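Local coordinates for protein haloacid dehalogenase-like hydrolase (Salmonella enterica subsp. enterica serovar Typhi, PDB 4EZE) that probably hydrolyses O-phosphoserine to serine and phosphate with the help of magnesium, the last step of serine biosynthesis, at residues 24-29 with 72-77; 173-178 with 206-211; 245-250 with 272-277. All coordinates share one frame; numbering follows the deposited sequence.

Contact 1: 24-29 with 72-77; sequences SIIYFI and LTLPAE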
# COMPACT_ATOMS: atom_id res chain seq x y z
N SER A 24 23.55 -9.61 -2.49
CA SER A 24 22.28 -8.98 -2.22
C SER A 24 22.51 -7.49 -2.23
O SER A 24 23.64 -7.02 -2.09
CB SER A 24 21.72 -9.43 -0.88
OG SER A 24 21.05 -10.68 -1.01
N ILE A 25 21.42 -6.75 -2.44
CA ILE A 25 21.44 -5.30 -2.50
C ILE A 25 20.38 -4.74 -1.57
O ILE A 25 19.26 -5.25 -1.49
CB ILE A 25 21.16 -4.83 -3.93
CG1 ILE A 25 22.38 -5.17 -4.80
CG2 ILE A 25 20.88 -3.33 -3.94
CD1 ILE A 25 22.06 -5.43 -6.26
N ILE A 26 20.76 -3.70 -0.84
CA ILE A 26 19.86 -3.00 0.05
C ILE A 26 20.01 -1.53 -0.26
O ILE A 26 21.14 -1.03 -0.35
CB ILE A 26 20.28 -3.16 1.52
CG1 ILE A 26 20.22 -4.64 1.92
CG2 ILE A 26 19.39 -2.31 2.41
CD1 ILE A 26 20.59 -4.90 3.36
N TYR A 27 18.89 -0.85 -0.47
CA TYR A 27 18.91 0.61 -0.64
C TYR A 27 18.48 1.27 0.65
O TYR A 27 17.54 0.82 1.29
CB TYR A 27 17.92 1.05 -1.72
CG TYR A 27 18.07 0.38 -3.06
CD1 TYR A 27 19.01 0.83 -3.99
CD2 TYR A 27 17.24 -0.69 -3.43
CE1 TYR A 27 19.14 0.23 -5.24
CE2 TYR A 27 17.36 -1.29 -4.67
CZ TYR A 27 18.32 -0.82 -5.57
OH TYR A 27 18.44 -1.40 -6.81
N PHE A 28 19.14 2.36 1.02
CA PHE A 28 18.78 3.08 2.21
C PHE A 28 18.40 4.49 1.84
O PHE A 28 19.13 5.15 1.13
CB PHE A 28 19.99 3.19 3.14
CG PHE A 28 20.42 1.89 3.70
CD1 PHE A 28 19.86 1.40 4.86
CD2 PHE A 28 21.41 1.15 3.06
CE1 PHE A 28 20.27 0.19 5.37
CE2 PHE A 28 21.82 -0.05 3.57
CZ PHE A 28 21.24 -0.54 4.71
N ILE A 29 17.27 4.96 2.36
CA ILE A 29 16.85 6.33 2.10
C ILE A 29 16.63 7.07 3.40
O ILE A 29 15.82 6.66 4.23
CB ILE A 29 15.52 6.39 1.33
CG1 ILE A 29 15.59 5.54 0.05
CG2 ILE A 29 15.17 7.83 1.03
CD1 ILE A 29 15.22 4.08 0.26
N LEU A 72 23.92 -0.60 -0.87
CA LEU A 72 24.88 -1.46 -0.21
C LEU A 72 24.79 -2.82 -0.87
O LEU A 72 23.70 -3.37 -1.01
CB LEU A 72 24.57 -1.58 1.29
CG LEU A 72 25.19 -2.83 1.95
CD1 LEU A 72 26.71 -2.71 1.98
CD2 LEU A 72 24.65 -3.08 3.35
N THR A 73 25.94 -3.34 -1.28
CA THR A 73 25.98 -4.70 -1.79
C THR A 73 26.75 -5.56 -0.82
O THR A 73 27.83 -5.20 -0.38
CB THR A 73 26.60 -4.77 -3.19
OG1 THR A 73 25.92 -3.84 -4.05
CG2 THR A 73 26.46 -6.16 -3.75
N LEU A 74 26.14 -6.67 -0.45
CA LEU A 74 26.72 -7.58 0.51
C LEU A 74 26.31 -9.00 0.17
O LEU A 74 25.37 -9.22 -0.58
CB LEU A 74 26.31 -7.22 1.94
CG LEU A 74 24.92 -7.61 2.43
CD1 LEU A 74 24.72 -7.15 3.84
CD2 LEU A 74 23.85 -7.06 1.52
N PRO A 75 27.04 -9.96 0.70
CA PRO A 75 26.79 -11.37 0.43
C PRO A 75 25.40 -11.75 0.85
O PRO A 75 24.91 -11.27 1.85
CB PRO A 75 27.81 -12.07 1.31
CG PRO A 75 28.87 -11.06 1.59
CD PRO A 75 28.44 -9.73 1.07
N ALA A 76 24.77 -12.61 0.08
CA ALA A 76 23.41 -13.02 0.34
C ALA A 76 23.27 -13.73 1.66
O ALA A 76 22.23 -13.69 2.29
CB ALA A 76 22.88 -13.87 -0.79
N GLU A 77 24.33 -14.41 2.08
CA GLU A 77 24.30 -15.18 3.31
C GLU A 77 23.98 -14.26 4.46
O GLU A 77 23.31 -14.64 5.40
CB GLU A 77 25.64 -15.84 3.57
CG GLU A 77 26.18 -16.63 2.40
CD GLU A 77 27.22 -15.85 1.65
OE1 GLU A 77 28.41 -15.96 2.01
OE2 GLU A 77 26.86 -15.14 0.69

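Contact 2: 173-178 with 206-211; sequences AVCDRM and DIFTQR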
# COMPACT_ATOMS: atom_id res chain seq x y z
N ALA A 173 -18.74 14.89 -3.53
CA ALA A 173 -18.03 15.98 -2.89
C ALA A 173 -17.01 15.45 -1.90
O ALA A 173 -15.91 15.96 -1.81
CB ALA A 173 -19.01 16.89 -2.19
N VAL A 174 -17.40 14.42 -1.15
CA VAL A 174 -16.49 13.82 -0.18
C VAL A 174 -15.31 13.20 -0.90
O VAL A 174 -14.17 13.32 -0.47
CB VAL A 174 -17.20 12.77 0.66
CG1 VAL A 174 -16.21 12.07 1.56
CG2 VAL A 174 -18.29 13.40 1.48
N CYS A 175 -15.60 12.54 -2.01
CA CYS A 175 -14.57 11.91 -2.82
C CYS A 175 -13.61 12.96 -3.37
O CYS A 175 -12.42 12.75 -3.42
CB CYS A 175 -15.20 11.13 -3.96
SG CYS A 175 -14.02 10.20 -4.92
N ASP A 176 -14.17 14.09 -3.77
CA ASP A 176 -13.39 15.17 -4.35
C ASP A 176 -12.35 15.75 -3.40
O ASP A 176 -11.28 16.15 -3.82
CB ASP A 176 -14.30 16.26 -4.90
CG ASP A 176 -14.90 15.89 -6.24
OD1 ASP A 176 -14.67 14.76 -6.70
OD2 ASP A 176 -15.60 16.74 -6.83
N ARG A 177 -12.68 15.82 -2.12
CA ARG A 177 -11.74 16.37 -1.15
C ARG A 177 -10.73 15.36 -0.57
O ARG A 177 -9.92 15.71 0.28
CB ARG A 177 -12.47 17.15 -0.05
CG ARG A 177 -13.30 16.32 0.88
CD ARG A 177 -13.71 17.15 2.07
NE ARG A 177 -14.06 16.32 3.21
CZ ARG A 177 -15.31 16.06 3.58
NH1 ARG A 177 -16.32 16.58 2.89
NH2 ARG A 177 -15.54 15.29 4.63
N MET A 178 -10.80 14.11 -1.02
CA MET A 178 -9.85 13.09 -0.60
C MET A 178 -8.48 13.42 -1.18
O MET A 178 -8.39 13.99 -2.26
CB MET A 178 -10.29 11.72 -1.09
CG MET A 178 -11.54 11.19 -0.43
SD MET A 178 -11.54 11.43 1.35
CE MET A 178 -12.66 10.16 1.85
N ASP A 206 -17.69 1.57 -4.29
CA ASP A 206 -17.35 1.62 -5.70
C ASP A 206 -17.44 3.03 -6.23
O ASP A 206 -16.79 3.37 -7.23
CB ASP A 206 -18.30 0.73 -6.50
CG ASP A 206 -19.78 1.10 -6.29
OD1 ASP A 206 -20.32 0.90 -5.18
OD2 ASP A 206 -20.41 1.57 -7.27
N ILE A 207 -18.27 3.87 -5.64
CA ILE A 207 -18.36 5.20 -6.20
C ILE A 207 -17.02 5.88 -6.05
O ILE A 207 -16.53 6.51 -6.97
CB ILE A 207 -19.49 6.04 -5.57
CG1 ILE A 207 -19.67 7.33 -6.36
CG2 ILE A 207 -19.20 6.33 -4.13
CD1 ILE A 207 -20.85 8.14 -5.93
N PHE A 208 -16.40 5.72 -4.88
CA PHE A 208 -15.07 6.25 -4.67
C PHE A 208 -14.02 5.56 -5.52
O PHE A 208 -13.18 6.21 -6.13
CB PHE A 208 -14.67 6.12 -3.21
CG PHE A 208 -15.29 7.13 -2.32
CD1 PHE A 208 -16.66 7.25 -2.25
CD2 PHE A 208 -14.52 7.96 -1.55
CE1 PHE A 208 -17.23 8.18 -1.43
CE2 PHE A 208 -15.09 8.89 -0.73
CZ PHE A 208 -16.46 9.00 -0.67
N THR A 209 -14.07 4.24 -5.56
CA THR A 209 -13.06 3.46 -6.25
C THR A 209 -13.02 3.72 -7.74
O THR A 209 -11.95 3.93 -8.30
CB THR A 209 -13.32 1.97 -6.04
OG1 THR A 209 -13.23 1.67 -4.65
CG2 THR A 209 -12.30 1.15 -6.79
N GLN A 210 -14.18 3.73 -8.38
CA GLN A 210 -14.24 3.99 -9.80
C GLN A 210 -13.83 5.41 -10.12
O GLN A 210 -13.13 5.65 -11.10
CB GLN A 210 -15.63 3.67 -10.35
CG GLN A 210 -15.99 2.21 -10.24
CD GLN A 210 -14.89 1.29 -10.72
OE1 GLN A 210 -14.26 1.55 -11.74
NE2 GLN A 210 -14.66 0.21 -10.00
N ARG A 211 -14.25 6.34 -9.29
CA ARG A 211 -13.94 7.74 -9.48
C ARG A 211 -12.44 7.96 -9.39
O ARG A 211 -11.86 8.69 -10.19
CB ARG A 211 -14.68 8.56 -8.43
CG ARG A 211 -14.90 10.01 -8.80
CD ARG A 211 -16.03 10.59 -7.97
NE ARG A 211 -15.90 12.03 -7.81
CZ ARG A 211 -16.54 12.92 -8.55
NH1 ARG A 211 -17.36 12.52 -9.51
NH2 ARG A 211 -16.35 14.21 -8.33

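Contact 3: 245-250 with 272-277; sequences ANKKQT and ANDLPM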
# COMPACT_ATOMS: atom_id res chain seq x y z
N ALA A 245 -10.08 -11.98 2.39
CA ALA A 245 -9.80 -13.12 1.51
C ALA A 245 -10.23 -12.80 0.06
O ALA A 245 -9.55 -13.18 -0.92
CB ALA A 245 -10.49 -14.36 2.04
N ASN A 246 -11.31 -12.06 -0.10
CA ASN A 246 -11.68 -11.67 -1.46
C ASN A 246 -10.77 -10.65 -2.14
O ASN A 246 -10.75 -10.55 -3.37
CB ASN A 246 -13.13 -11.24 -1.55
CG ASN A 246 -14.02 -12.36 -2.03
OD1 ASN A 246 -15.22 -12.39 -1.76
ND2 ASN A 246 -13.43 -13.29 -2.77
N LYS A 247 -10.02 -9.88 -1.36
CA LYS A 247 -9.10 -8.93 -1.95
C LYS A 247 -7.94 -9.70 -2.55
O LYS A 247 -7.50 -9.43 -3.67
CB LYS A 247 -8.66 -7.89 -0.92
CG LYS A 247 -9.67 -6.76 -0.78
CD LYS A 247 -9.54 -6.06 0.56
CE LYS A 247 -8.32 -5.17 0.59
NZ LYS A 247 -8.20 -4.60 1.96
N LYS A 248 -7.48 -10.69 -1.81
CA LYS A 248 -6.47 -11.60 -2.33
C LYS A 248 -6.98 -12.29 -3.62
O LYS A 248 -6.31 -12.29 -4.65
CB LYS A 248 -6.13 -12.65 -1.26
CG LYS A 248 -5.47 -13.88 -1.84
CD LYS A 248 -4.94 -14.80 -0.78
CE LYS A 248 -4.25 -15.99 -1.42
NZ LYS A 248 -3.91 -16.94 -0.33
N GLN A 249 -8.16 -12.86 -3.54
CA GLN A 249 -8.71 -13.63 -4.65
C GLN A 249 -8.90 -12.78 -5.91
O GLN A 249 -8.71 -13.26 -7.03
CB GLN A 249 -10.05 -14.26 -4.24
CG GLN A 249 -10.55 -15.27 -5.25
CD GLN A 249 -9.63 -16.47 -5.31
OE1 GLN A 249 -9.41 -17.14 -4.30
NE2 GLN A 249 -9.09 -16.75 -6.49
N THR A 250 -9.30 -11.53 -5.73
CA THR A 250 -9.35 -10.56 -6.84
C THR A 250 -7.95 -10.37 -7.42
O THR A 250 -7.77 -10.30 -8.63
CB THR A 250 -9.87 -9.20 -6.34
OG1 THR A 250 -11.11 -9.41 -5.66
CG2 THR A 250 -10.09 -8.21 -7.48
N ALA A 272 -4.87 -4.70 8.53
CA ALA A 272 -5.02 -6.14 8.66
C ALA A 272 -5.82 -6.76 7.51
O ALA A 272 -5.50 -7.85 7.08
CB ALA A 272 -5.65 -6.51 10.00
N ASN A 273 -6.86 -6.08 7.01
CA ASN A 273 -7.63 -6.68 5.92
C ASN A 273 -6.86 -6.74 4.59
O ASN A 273 -7.38 -7.22 3.60
CB ASN A 273 -9.01 -6.02 5.74
CG ASN A 273 -8.93 -4.53 5.55
OD1 ASN A 273 -8.00 -4.01 4.92
ND2 ASN A 273 -9.91 -3.82 6.10
N ASP A 274 -5.60 -6.29 4.63
CA ASP A 274 -4.70 -6.30 3.49
C ASP A 274 -3.71 -7.48 3.58
O ASP A 274 -3.09 -7.87 2.58
CB ASP A 274 -3.91 -4.97 3.41
CG ASP A 274 -4.77 -3.79 2.96
OD1 ASP A 274 -5.56 -3.94 2.03
OD2 ASP A 274 -4.63 -2.69 3.53
N LEU A 275 -3.54 -8.04 4.77
CA LEU A 275 -2.52 -9.11 4.93
C LEU A 275 -2.57 -10.26 3.89
O LEU A 275 -1.53 -10.63 3.32
CB LEU A 275 -2.50 -9.66 6.34
CG LEU A 275 -1.81 -8.76 7.37
CD1 LEU A 275 -2.03 -9.30 8.78
CD2 LEU A 275 -0.32 -8.67 7.11
N PRO A 276 -3.75 -10.86 3.67
CA PRO A 276 -3.81 -11.98 2.72
C PRO A 276 -3.31 -11.56 1.35
O PRO A 276 -2.48 -12.24 0.75
CB PRO A 276 -5.29 -12.30 2.67
CG PRO A 276 -5.75 -11.98 4.05
CD PRO A 276 -5.00 -10.73 4.43
N MET A 277 -3.79 -10.41 0.89
CA MET A 277 -3.35 -9.83 -0.36
C MET A 277 -1.86 -9.49 -0.38
O MET A 277 -1.18 -9.71 -1.38
CB MET A 277 -4.18 -8.59 -0.67
CG MET A 277 -3.84 -7.93 -1.98
SD MET A 277 -4.98 -6.59 -2.37
CE MET A 277 -4.30 -5.27 -1.37
O HOH W 1 -2.21 -14.83 1.16

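Contact 1: 24-29 with 72-77
Residues 24-29 and 72-75 run antiparallel, with 148° between their directions, and Ser24 pairs with Leu74 and Ile26 with Leu72 as hydrogen-bonded pairs. Each pair closes two backbone bonds. The shortest is Ser24 N to Leu74 O at 2.7 Å, and in the other pair Leu72 N reaches Ile26 O at 2.9 Å. Between them lies the non-hydrogen-bonded pair of Ile25 and Thr73. Here the CA of Ile25 approaches Leu72 O and the CA of Thr73 approaches Ser24 O, both as CA-H...O contacts.

These are the two middle strands of a four-stranded antiparallel sheet. Strand 97-100 lies beyond residues 24-29, and strand 56-62 lies beyond residues 72-75. Helix 81-93 covers the face that carries Ile26 and Phe28.

Leu72 and Phe28 lie side by side on this face and point the same way. Leu72 CB meets the ring at its edge, in the ring plane, 3.9 Å from Phe28 CE2. Ile26 CG2, from the same strand as Phe28, lies over one face of the Phe28 ring, toward its rim. Leu74 has CG between its backbone N and carbonyl carbon (chi1 79°). This brings Leu74 CD2 back over the neighbouring strand, 4.0 Å from Ser24 CB and 4.3 Å from Ile26 CD1. Ser24 OG lies against Ala76, 3.7 Å from Ala76 CB. On the other face, Ile25 and Thr73 lie side by side, with Ile25 CG1 3.9 Å from Thr73 OG1.

Contact 2: 173-178 with 206-211
The Phe208 ring turns one face to Cys175 and its edge to Val174. Cys175 CB sits over the middle of the Phe208 ring, 4.0 Å from its centroid and 12° off the normal, a CH-pi contact. Cys175 SG lies over the same face, 4.4 Å from the Phe208 centroid, a sulfur-aromatic contact. Val174 CG1 touches Phe208 CZ in the ring plane at 3.8 Å. Met178 comes in at about a right angle, with CE near the edge at Phe208 CE2.

Cys175 SG stands anti to its backbone N (chi1 -175°). That places it between the ring and Arg211, 3.7 Å from Arg211 CD. The Arg211 chain is extended from CG to NE and carries the guanidinium to Asp176. The Asp176 carboxylate and Arg211 guanidinium planes are 23° apart, and Asp176 OD1 meets the guanidinium edge. Arg211 NH2 to Asp176 OD1 is a salt bridge modelled at 2.4 Å, a doubtfully short length. The bond from Arg211 NE to the same oxygen is weak.

Ile128 and Met115 also touch Phe208. The contact joins the helical cap, inserted between strands 110-113 and 197-202 as in SerB phosphatases, to helix 206-216 of the Rossmann-like HAD core.

Contact 3: 245-250 with 272-277
Lys247 and Asp274 form the buried, tightly held part of this contact. Lys247 NZ makes a salt bridge to Asp274 OD1 at 2.7 Å. It meets that oxygen from above the carboxylate plane, 48° out of it. The lysine chain bends at chi3 (75°), which turns the amine toward residues 273 and 274. A weak bond of 3.2 Å runs from Lys247 NZ to Asn273 O. Asn273 OD1 is also close to the amine, but the angle is poor for a bond. At the base of the lysine, Met277 SD lies 4.2 Å from Lys247 CB, and Ile201 of strand 197-202 touches both side chains.

The other side is looser and wetter. Lys248 CB rests 4.0 Å from Pro276 CB, and then the extended chain leads away. A water bridges Lys248 NZ and Pro276 O, 3.1 Å from Lys248 NZ and 2.6 Å from Pro276 O.

Asp274 OD2 accepts a bond from Gly271 N, so the carboxylate is gripped at both oxygens. The predicted nucleophile Asp114 lies beside it, and Lys247 also makes a long, weak ion pair with Asp114 OD1. The position of Lys247 is consistent with the motif III lysine of HAD hydrolases. Its bonds to Asp274 and Asp114 would probably hold the amine beside the nucleophile.

Overall arrangement
Contacts 2 and 3 both belong to the HAD hydrolase part of the chain, while contact 1 lies in a separate antiparallel sheet. Contact 1 is far from the annotated sites, and its centre is about 40 Å from that of contact 2 and about 30 Å from that of contact 3. Contact 3 sits at the metal site of Asp114, Asp116 and Asp270: the Asp274 side chain is about 4 Å from the bound sodium ion. Contact 2 approaches the site less closely, with the Met178 side chain about 6 Å from that of Asp116 and about 12 Å from the sodium. The nearest atoms of contacts 2 and 3 are about 10 Å apart.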